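Local coordinates for imidazoleglycerol-phosphate dehydratase (Pyrococcus furiosus, PDB 5DNL), which catalyses the dehydration of imidazoleglycerol phosphate to imidazole acetol phosphate, the sixth step of histidine biosynthesis, at a manganese-dependent active site built between subunits, at residues A[80-92]-A[139-153]. Sequence-based numbering, arbitrary orientation.
Sequences AIMPMDDALVLVS and LSGENAHHIVEAAFK. With MN (manganese (II) ion), chain E; MN (manganese (II) ion), chain D; 5DL ([(2S)-2-hydroxy-3-(1H-1,2,4-triazol-1-yl)propyl]phosphonic acid), chain F.
Leu88 and Ser140 pair antiparallel across neighbouring strands, where Leu139 and Ser140 together face Leu88 in a classic beta bulge and Leu88 O accepts from both their amides, while helix 144-153 lies along the hairpin, its axis 32° from that of strand 87-92. Asp86, in the type II' turn of that hairpin, shows how one carboxylate can tie a turn to a metal ligand. With chi1 at 54°, its CG sits between backbone N and carbonyl carbon, bringing the carboxylate up to the loop that leads into the helix. Asp86 OD2 takes two backbone amides, Glu142 N at 2.8 Å on the anti lone pair and Asn143 N at 2.9 Å on the syn side. Asp86 OD1 accepts from His146 ND1 (2.8 Å), nearly in the ring plane; this bond and the manganese 2.3 Å from His146 NE2 hold the ring from two sides. Without the carboxylate, as with an alanine here, the two loop amides would probably lose their shared acceptor and His146 ND1 the partner that helps to orient the ring. Met84 runs past the same ring at about a right angle, its SD oblique to it and 3.5 Å from triazole N2 of the inhibitor; its CE lies against the chains of Glu149 and Lys153. Lys153 NZ reaches phosphonate O12 at 2.8 Å. Deeper in, Ala150 CB nestles against Val89 CG2 (3.8 Å). The helix thus lies over one side of the sheet formed by strands 77-84, 87-94, 133-140 and 100-104, with helix 25-38 packed against Val148 and Phe152, and His52, Glu56 and Glu121 of a neighbouring subunit completing the manganese site of His146.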
loop_
_atom_site.group_PDB
_atom_site.type_symbol
_atom_site.label_atom_id
_atom_site.label_comp_id
_atom_site.label_asym_id
_atom_site.label_seq_id
_atom_site.Cartn_x
_atom_site.Cartn_y
_atom_site.Cartn_z
ATOM N N ALA A 80 -1.159 -35.636 -22.770
ATOM C CA ALA A 80 -1.075 -36.480 -21.589
ATOM C C ALA A 80 -1.174 -35.599 -20.359
ATOM O O ALA A 80 -0.675 -34.481 -20.364
ATOM C CB ALA A 80 0.222 -37.264 -21.583
ATOM N N ILE A 81 -1.827 -36.077 -19.318
ATOM C CA ILE A 81 -1.763 -35.445 -18.003
ATOM C C ILE A 81 -1.161 -36.509 -17.115
ATOM O O ILE A 81 -1.761 -37.577 -16.960
ATOM C CB ILE A 81 -3.118 -34.965 -17.493
ATOM C CG1 ILE A 81 -3.614 -33.816 -18.370
ATOM C CG2 ILE A 81 -2.992 -34.500 -16.051
ATOM C CD1 ILE A 81 -5.018 -33.320 -18.042
ATOM N N MET A 82 0.014 -36.228 -16.565
ATOM C CA MET A 82 0.773 -37.216 -15.815
ATOM C C MET A 82 0.976 -36.783 -14.373
ATOM O O MET A 82 1.600 -35.744 -14.146
ATOM C CB MET A 82 2.133 -37.408 -16.479
ATOM C CG MET A 82 2.880 -38.640 -16.016
ATOM S SD MET A 82 2.119 -40.158 -16.636
ATOM C CE MET A 82 1.151 -39.509 -18.018
ATOM N N PRO A 83 0.460 -37.566 -13.412
ATOM C CA PRO A 83 0.774 -37.378 -12.015
ATOM C C PRO A 83 2.067 -38.076 -11.647
ATOM O O PRO A 83 2.422 -39.100 -12.248
ATOM C CB PRO A 83 -0.411 -38.010 -11.281
ATOM C CG PRO A 83 -0.955 -39.019 -12.216
ATOM C CD PRO A 83 -0.562 -38.632 -13.599
ATOM N N MET A 84 2.787 -37.507 -10.691
ATOM C CA MET A 84 3.801 -38.240 -9.955
ATOM C C MET A 84 3.826 -37.681 -8.550
ATOM O O MET A 84 4.417 -36.606 -8.307
ATOM C CB MET A 84 5.180 -38.163 -10.605
ATOM C CG MET A 84 6.176 -38.989 -9.795
ATOM S SD MET A 84 7.796 -39.298 -10.509
ATOM C CE MET A 84 7.308 -40.010 -12.057
ATOM N N ASP A 85 3.212 -38.407 -7.616
ATOM C CA ASP A 85 3.010 -37.938 -6.253
ATOM C C ASP A 85 2.446 -36.495 -6.291
ATOM O O ASP A 85 1.397 -36.284 -6.897
ATOM C CB ASP A 85 4.298 -38.085 -5.442
ATOM C CG ASP A 85 4.767 -39.536 -5.310
ATOM O OD1 ASP A 85 4.138 -40.468 -5.865
ATOM O OD2 ASP A 85 5.766 -39.725 -4.607
ATOM N N ASP A 86 3.158 -35.527 -5.695
ATOM C CA ASP A 86 2.723 -34.126 -5.709
ATOM C C ASP A 86 2.608 -33.504 -7.085
ATOM O O ASP A 86 1.830 -32.566 -7.250
ATOM C CB ASP A 86 3.696 -33.270 -4.879
ATOM C CG ASP A 86 5.132 -33.437 -5.328
ATOM O OD1 ASP A 86 5.705 -34.535 -5.101
ATOM O OD2 ASP A 86 5.708 -32.514 -5.964
ATOM N N ALA A 87 3.375 -33.975 -8.062
ATOM C CA ALA A 87 3.423 -33.365 -9.398
ATOM C C ALA A 87 2.207 -33.744 -10.227
ATOM O O ALA A 87 1.714 -34.883 -10.151
ATOM C CB ALA A 87 4.692 -33.749 -10.148
ATOM N N LEU A 88 1.743 -32.797 -11.034
ATOM C CA LEU A 88 0.696 -33.060 -12.021
ATOM C C LEU A 88 1.020 -32.208 -13.227
ATOM O O LEU A 88 1.035 -30.986 -13.106
ATOM C CB LEU A 88 -0.681 -32.718 -11.448
ATOM C CG LEU A 88 -1.866 -33.070 -12.352
ATOM C CD1 LEU A 88 -1.967 -34.573 -12.508
ATOM C CD2 LEU A 88 -3.140 -32.482 -11.761
ATOM N N VAL A 89 1.350 -32.822 -14.354
ATOM C CA VAL A 89 1.917 -32.095 -15.483
ATOM C C VAL A 89 1.128 -32.417 -16.745
ATOM O O VAL A 89 0.941 -33.584 -17.079
ATOM C CB VAL A 89 3.395 -32.447 -15.674
ATOM C CG1 VAL A 89 3.980 -31.708 -16.881
ATOM C CG2 VAL A 89 4.212 -32.140 -14.430
ATOM N N LEU A 90 0.683 -31.361 -17.421
ATOM C CA LEU A 90 0.026 -31.476 -18.714
ATOM C C LEU A 90 1.067 -31.341 -19.829
ATOM O O LEU A 90 1.899 -30.420 -19.811
ATOM C CB LEU A 90 -1.048 -30.393 -18.856
ATOM C CG LEU A 90 -1.625 -30.170 -20.264
ATOM C CD1 LEU A 90 -2.356 -31.380 -20.830
ATOM C CD2 LEU A 90 -2.539 -28.957 -20.228
ATOM N N VAL A 91 1.046 -32.284 -20.777
ATOM C CA VAL A 91 1.907 -32.259 -21.942
ATOM C C VAL A 91 1.008 -32.296 -23.161
ATOM O O VAL A 91 0.138 -33.165 -23.277
ATOM C CB VAL A 91 2.890 -33.438 -21.973
ATOM C CG1 VAL A 91 3.730 -33.383 -23.257
ATOM C CG2 VAL A 91 3.764 -33.391 -20.747
ATOM N N SER A 92 1.184 -31.327 -24.053
ATOM C CA SER A 92 0.363 -31.253 -25.260
ATOM C C SER A 92 1.255 -31.078 -26.463
ATOM O O SER A 92 2.105 -30.167 -26.482
ATOM C CB SER A 92 -0.623 -30.080 -25.144
ATOM O OG SER A 92 -1.473 -29.969 -26.293
ATOM N N LEU A 139 0.545 -28.267 -13.570
ATOM C CA LEU A 139 -0.712 -27.937 -12.903
ATOM C C LEU A 139 -0.599 -27.940 -11.386
ATOM O O LEU A 139 -1.276 -27.158 -10.722
ATOM C CB LEU A 139 -1.797 -28.928 -13.324
ATOM C CG LEU A 139 -1.979 -29.043 -14.838
ATOM C CD1 LEU A 139 -3.032 -30.072 -15.172
ATOM C CD2 LEU A 139 -2.310 -27.694 -15.468
ATOM N N SER A 140 0.239 -28.830 -10.843
ATOM C CA SER A 140 0.530 -28.917 -9.418
ATOM C C SER A 140 1.934 -29.471 -9.262
ATOM O O SER A 140 2.451 -30.126 -10.165
ATOM C CB SER A 140 -0.439 -29.864 -8.711
ATOM O OG SER A 140 -1.781 -29.514 -8.961
ATOM N N GLY A 141 2.532 -29.223 -8.105
ATOM C CA GLY A 141 3.740 -29.926 -7.721
ATOM C C GLY A 141 4.786 -29.051 -7.094
ATOM O O GLY A 141 4.776 -27.834 -7.234
ATOM N N GLU A 142 5.710 -29.725 -6.418
ATOM C CA GLU A 142 6.852 -29.085 -5.758
ATOM C C GLU A 142 8.194 -29.755 -6.046
ATOM O O GLU A 142 9.204 -29.076 -6.157
ATOM C CB GLU A 142 6.599 -29.051 -4.241
ATOM C CG GLU A 142 5.282 -28.320 -3.933
ATOM C CD GLU A 142 5.119 -27.825 -2.518
ATOM O OE1 GLU A 142 5.765 -28.359 -1.613
ATOM O OE2 GLU A 142 4.320 -26.893 -2.310
ATOM N N ASN A 143 8.222 -31.084 -6.131
ATOM C CA ASN A 143 9.470 -31.828 -6.217
ATOM C C ASN A 143 10.064 -31.854 -7.631
ATOM O O ASN A 143 9.393 -32.227 -8.592
ATOM C CB ASN A 143 9.248 -33.265 -5.746
ATOM C CG ASN A 143 10.513 -34.064 -5.729
ATOM O OD1 ASN A 143 10.943 -34.567 -6.751
ATOM N ND2 ASN A 143 11.153 -34.157 -4.564
ATOM N N ALA A 144 11.323 -31.463 -7.773
ATOM C CA ALA A 144 11.942 -31.349 -9.107
ATOM C C ALA A 144 11.894 -32.651 -9.905
ATOM O O ALA A 144 11.573 -32.645 -11.072
ATOM C CB ALA A 144 13.393 -30.893 -8.994
ATOM N N HIS A 145 12.256 -33.750 -9.267
ATOM C CA HIS A 145 12.332 -35.050 -9.945
ATOM C C HIS A 145 10.934 -35.461 -10.372
ATOM O O HIS A 145 10.736 -35.923 -11.507
ATOM C CB HIS A 145 12.919 -36.063 -8.957
ATOM C CG HIS A 145 13.251 -37.414 -9.507
ATOM N ND1 HIS A 145 14.397 -38.066 -9.116
ATOM C CD2 HIS A 145 12.572 -38.284 -10.289
ATOM C CE1 HIS A 145 14.439 -39.263 -9.678
ATOM N NE2 HIS A 145 13.344 -39.423 -10.388
ATOM N N HIS A 146 9.949 -35.296 -9.490
ATOM C CA HIS A 146 8.576 -35.691 -9.816
ATOM C C HIS A 146 8.035 -34.858 -10.991
ATOM O O HIS A 146 7.397 -35.391 -11.898
ATOM C CB HIS A 146 7.655 -35.560 -8.624
ATOM C CG HIS A 146 8.012 -36.463 -7.488
ATOM N ND1 HIS A 146 7.547 -36.258 -6.205
ATOM C CD2 HIS A 146 8.794 -37.568 -7.437
ATOM C CE1 HIS A 146 8.004 -37.212 -5.420
ATOM N NE2 HIS A 146 8.779 -38.009 -6.132
ATOM N N ILE A 147 8.325 -33.560 -10.984
ATOM C CA ILE A 147 7.873 -32.656 -12.049
ATOM C C ILE A 147 8.524 -33.018 -13.380
ATOM O O ILE A 147 7.837 -33.165 -14.402
ATOM C CB ILE A 147 8.137 -31.175 -11.680
ATOM C CG1 ILE A 147 7.242 -30.763 -10.514
ATOM C CG2 ILE A 147 7.904 -30.268 -12.875
ATOM C CD1 ILE A 147 7.683 -29.499 -9.788
ATOM N N VAL A 148 9.846 -33.145 -13.381
ATOM C CA VAL A 148 10.582 -33.379 -14.628
ATOM C C VAL A 148 10.264 -34.791 -15.158
ATOM O O VAL A 148 10.010 -34.970 -16.359
ATOM C CB VAL A 148 12.073 -33.140 -14.437
ATOM C CG1 VAL A 148 12.880 -33.523 -15.673
ATOM C CG2 VAL A 148 12.330 -31.673 -14.118
ATOM N N GLU A 149 10.264 -35.798 -14.283
ATOM C CA GLU A 149 9.943 -37.147 -14.761
ATOM C C GLU A 149 8.499 -37.218 -15.268
ATOM O O GLU A 149 8.251 -37.873 -16.273
ATOM C CB GLU A 149 10.219 -38.226 -13.706
ATOM C CG GLU A 149 10.140 -39.638 -14.258
ATOM C CD GLU A 149 10.534 -40.698 -13.285
ATOM O OE1 GLU A 149 11.119 -40.390 -12.214
ATOM O OE2 GLU A 149 10.180 -41.866 -13.592
ATOM N N ALA A 150 7.544 -36.573 -14.597
ATOM C CA ALA A 150 6.183 -36.530 -15.123
ATOM C C ALA A 150 6.136 -35.908 -16.526
ATOM O O ALA A 150 5.412 -36.376 -17.395
ATOM C CB ALA A 150 5.252 -35.795 -14.175
ATOM N N ALA A 151 6.925 -34.858 -16.753
ATOM C CA ALA A 151 7.019 -34.267 -18.086
ATOM C C ALA A 151 7.534 -35.253 -19.132
ATOM O O ALA A 151 6.991 -35.322 -20.225
ATOM C CB ALA A 151 7.895 -33.027 -18.045
ATOM N N PHE A 152 8.578 -36.008 -18.805
ATOM C CA PHE A 152 9.111 -37.008 -19.745
ATOM C C PHE A 152 8.127 -38.163 -19.988
ATOM O O PHE A 152 7.948 -38.594 -21.145
ATOM C CB PHE A 152 10.477 -37.543 -19.311
ATOM C CG PHE A 152 11.621 -36.666 -19.713
ATOM C CD1 PHE A 152 12.043 -35.606 -18.924
ATOM C CD2 PHE A 152 12.295 -36.906 -20.899
ATOM C CE1 PHE A 152 13.125 -34.811 -19.300
ATOM C CE2 PHE A 152 13.373 -36.109 -21.303
ATOM C CZ PHE A 152 13.798 -35.058 -20.493
ATOM N N LYS A 153 7.478 -38.645 -18.933
ATOM C CA LYS A 153 6.432 -39.674 -19.106
ATOM C C LYS A 153 5.330 -39.136 -20.016
ATOM O O LYS A 153 4.837 -39.830 -20.918
ATOM C CB LYS A 153 5.817 -40.067 -17.764
ATOM C CG LYS A 153 6.700 -40.838 -16.802
ATOM C CD LYS A 153 5.875 -41.327 -15.622
ATOM C CE LYS A 153 6.660 -42.219 -14.664
ATOM N NZ LYS A 153 5.716 -42.837 -13.691
HETATM MN MN MN E . 12.479 -41.512 -10.998
HETATM MN MN MN D . 9.804 -39.856 -5.225
HETATM N N1 5DL F . 11.099 -41.201 -9.262
HETATM C C3 5DL F . 9.297 -41.587 -7.972
HETATM N N2 5DL F . 9.874 -41.813 -9.158
HETATM C C8 5DL F . 9.234 -44.627 -11.682
HETATM C C7 5DL F . 10.017 -43.862 -10.613
HETATM C C6 5DL F . 9.252 -42.610 -10.210
HETATM C C5 5DL F . 11.229 -40.600 -8.075
HETATM O O10 5DL F . 7.616 -45.737 -9.856
HETATM P P9 5DL F . 7.558 -45.153 -11.227
HETATM O O11 5DL F . 7.118 -46.129 -12.291
HETATM O O12 5DL F . 6.633 -43.946 -11.266
HETATM O O13 5DL F . 11.317 -43.485 -11.091
HETATM N N4 5DL F . 10.165 -40.805 -7.263
HETATM O O HOH W 1 3.880 -41.396 -12.031
HETATM O O HOH W 2 7.967 -41.073 -5.281
#